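Local coordinates for blue copper protein (Hyphomicrobium denitrificans, PDB 3EF4) that carries a single copper ion and probably serves as a periplasmic electron-transfer protein in this methylotrophic denitrifying bacterium, at residues A[22-28]-A[88-94]. Numbering follows the deposited sequence.
Sequences GFVKVEA and VVLVQVG
The Q92 side chain packs against both K25 and F23 on one face of a parallel strand pair. Its CG is anti to the backbone N (chi1 180°) and the chain stays extended, which carries the amide out at a slant to the K25 chain and the F23 ring: K25 CD packs 3.4 Å from Q92 CD, and Q92 OE1 lies in the plane of the F23 ring, 3.4 Å from CZ at its edge. Ring and amide planes are turned 64° apart. Both ends of the amide are held: Q92 NE2 donates to G94 O at 2.8 Å, in the amide plane and nearly straight (163°), and Q92 OE1 accepts from V123 N. A leucine here would probably leave G94 O and V123 N without these partners and the F23 edge without its polar neighbour. K25 bends at chi2 and chi4 past G94, bringing NZ to E27 OE1 in a 2.6 Å salt bridge. V26 O accepts two hydrogen bonds, from K25 NZ above the carbonyl plane and from G94 N on its opposite face.

Five backbone hydrogen bonds join the strands, the first L90 N to G22 O and the last G94 N to V26 O; V26 N to Q92 O is the shortest at 2.8 Å. The short strand axes run 4.8 Å apart. On the other face V26 CG2 meets V93 CG2 at 3.8 Å and also touches V91 CG1, while V32 of strand 31-35 packs on V26 and V91. Strand 73-78 pairs with the far edge of 88-93. Such parallel pairing of an early strand with the strand following the copper-ligand loop belongs to the cupredoxin beta-sandwich, here with M87 directly preceding V88.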
loop_
_atom_site.group_PDB
_atom_site.type_symbol
_atom_site.label_atom_id
_atom_site.label_comp_id
_atom_site.label_asym_id
_atom_site.label_seq_id
_atom_site.Cartn_x
_atom_site.Cartn_y
_atom_site.Cartn_z
ATOM N N GLY A 22 -4.131 -6.283 -0.332
ATOM C CA GLY A 22 -3.066 -5.645 -1.037
ATOM C C GLY A 22 -3.493 -4.465 -1.899
ATOM O O GLY A 22 -2.657 -3.675 -2.330
ATOM N N PHE A 23 -4.786 -4.360 -2.152
ATOM C CA PHE A 23 -5.379 -3.255 -2.906
ATOM C C PHE A 23 -6.601 -2.811 -2.108
ATOM O O PHE A 23 -7.395 -3.646 -1.683
ATOM C CB PHE A 23 -5.793 -3.689 -4.301
ATOM C CG PHE A 23 -6.607 -2.617 -4.994
ATOM C CD1 PHE A 23 -5.961 -1.544 -5.568
ATOM C CD2 PHE A 23 -7.991 -2.646 -5.055
ATOM C CE1 PHE A 23 -6.673 -0.524 -6.171
ATOM C CE2 PHE A 23 -8.733 -1.629 -5.609
ATOM C CZ PHE A 23 -8.059 -0.545 -6.155
ATOM N N VAL A 24 -6.750 -1.513 -1.919
ATOM C CA VAL A 24 -8.009 -1.043 -1.313
ATOM C C VAL A 24 -8.409 0.270 -1.971
ATOM O O VAL A 24 -7.628 1.173 -2.193
ATOM C CB VAL A 24 -7.987 -0.989 0.201
ATOM C CG1 VAL A 24 -6.961 -0.007 0.636
ATOM C CG2 VAL A 24 -9.312 -0.546 0.829
ATOM N N LYS A 25 -9.674 0.318 -2.326
ATOM C CA LYS A 25 -10.336 1.475 -2.890
ATOM C C LYS A 25 -11.093 2.212 -1.811
ATOM O O LYS A 25 -11.904 1.644 -1.080
ATOM C CB LYS A 25 -11.257 1.027 -4.045
ATOM C CG LYS A 25 -12.102 2.213 -4.527
ATOM C CD LYS A 25 -11.398 3.130 -5.466
ATOM C CE LYS A 25 -12.250 4.242 -6.079
ATOM N NZ LYS A 25 -13.172 4.869 -5.088
ATOM N N VAL A 26 -10.802 3.501 -1.694
ATOM C CA VAL A 26 -11.363 4.360 -0.691
ATOM C C VAL A 26 -11.795 5.686 -1.322
ATOM O O VAL A 26 -11.593 5.943 -2.516
ATOM C CB VAL A 26 -10.404 4.625 0.475
ATOM C CG1 VAL A 26 -9.808 3.332 0.986
ATOM C CG2 VAL A 26 -9.279 5.564 0.048
ATOM N N GLU A 27 -12.448 6.484 -0.491
ATOM C CA GLU A 27 -12.834 7.816 -0.995
ATOM C C GLU A 27 -12.138 8.864 -0.140
ATOM O O GLU A 27 -11.693 8.624 0.975
ATOM C CB GLU A 27 -14.349 8.029 -0.987
ATOM C CG GLU A 27 -15.082 7.154 -2.015
ATOM C CD GLU A 27 -14.713 7.354 -3.471
ATOM O OE1 GLU A 27 -15.069 6.550 -4.379
ATOM O OE2 GLU A 27 -14.044 8.341 -3.834
ATOM N N ALA A 28 -12.045 10.065 -0.712
ATOM C CA ALA A 28 -11.463 11.134 0.069
ATOM C C ALA A 28 -12.174 11.328 1.405
ATOM O O ALA A 28 -13.413 11.222 1.412
ATOM C CB ALA A 28 -11.571 12.418 -0.739
ATOM N N VAL A 88 3.962 -4.978 -0.339
ATOM C CA VAL A 88 3.573 -3.758 -0.994
ATOM C C VAL A 88 2.056 -3.666 -1.036
ATOM O O VAL A 88 1.393 -4.721 -1.141
ATOM C CB VAL A 88 4.213 -3.588 -2.383
ATOM C CG1 VAL A 88 3.764 -4.668 -3.360
ATOM C CG2 VAL A 88 3.954 -2.224 -2.976
ATOM N N VAL A 89 1.488 -2.493 -0.955
ATOM C CA VAL A 89 0.051 -2.260 -0.963
ATOM C C VAL A 89 -0.229 -1.024 -1.787
ATOM O O VAL A 89 0.556 -0.077 -1.824
ATOM C CB VAL A 89 -0.480 -2.146 0.474
ATOM C CG1 VAL A 89 0.225 -1.027 1.261
ATOM C CG2 VAL A 89 -1.988 -1.950 0.521
ATOM N N LEU A 90 -1.398 -1.021 -2.423
ATOM C CA LEU A 90 -1.843 0.037 -3.289
ATOM C C LEU A 90 -3.198 0.546 -2.776
ATOM O O LEU A 90 -4.161 -0.216 -2.697
ATOM C CB LEU A 90 -1.983 -0.459 -4.719
ATOM C CG LEU A 90 -2.394 0.573 -5.790
ATOM C CD1 LEU A 90 -1.388 1.693 -5.872
ATOM C CD2 LEU A 90 -2.576 -0.079 -7.158
ATOM N N VAL A 91 -3.272 1.830 -2.467
ATOM C CA VAL A 91 -4.519 2.451 -2.027
ATOM C C VAL A 91 -4.969 3.387 -3.143
ATOM O O VAL A 91 -4.204 4.271 -3.553
ATOM C CB VAL A 91 -4.348 3.240 -0.732
ATOM C CG1 VAL A 91 -5.635 3.915 -0.314
ATOM C CG2 VAL A 91 -3.852 2.325 0.374
ATOM N N GLN A 92 -6.191 3.220 -3.605
ATOM C CA GLN A 92 -6.800 4.133 -4.576
ATOM C C GLN A 92 -7.778 5.035 -3.879
ATOM O O GLN A 92 -8.736 4.562 -3.266
ATOM C CB GLN A 92 -7.557 3.325 -5.606
ATOM C CG GLN A 92 -8.214 4.245 -6.637
ATOM C CD GLN A 92 -8.887 3.469 -7.768
ATOM O OE1 GLN A 92 -8.632 2.268 -7.979
ATOM N NE2 GLN A 92 -9.702 4.184 -8.527
ATOM N N VAL A 93 -7.535 6.330 -3.997
ATOM C CA VAL A 93 -8.423 7.344 -3.471
ATOM C C VAL A 93 -9.187 7.951 -4.635
ATOM O O VAL A 93 -8.602 8.667 -5.458
ATOM C CB VAL A 93 -7.648 8.437 -2.704
ATOM C CG1 VAL A 93 -8.612 9.450 -2.102
ATOM C CG2 VAL A 93 -6.744 7.821 -1.655
ATOM N N GLY A 94 -10.465 7.639 -4.744
ATOM C CA GLY A 94 -11.186 8.236 -5.870
ATOM C C GLY A 94 -10.641 7.856 -7.212
ATOM O O GLY A 94 -10.275 6.697 -7.438
#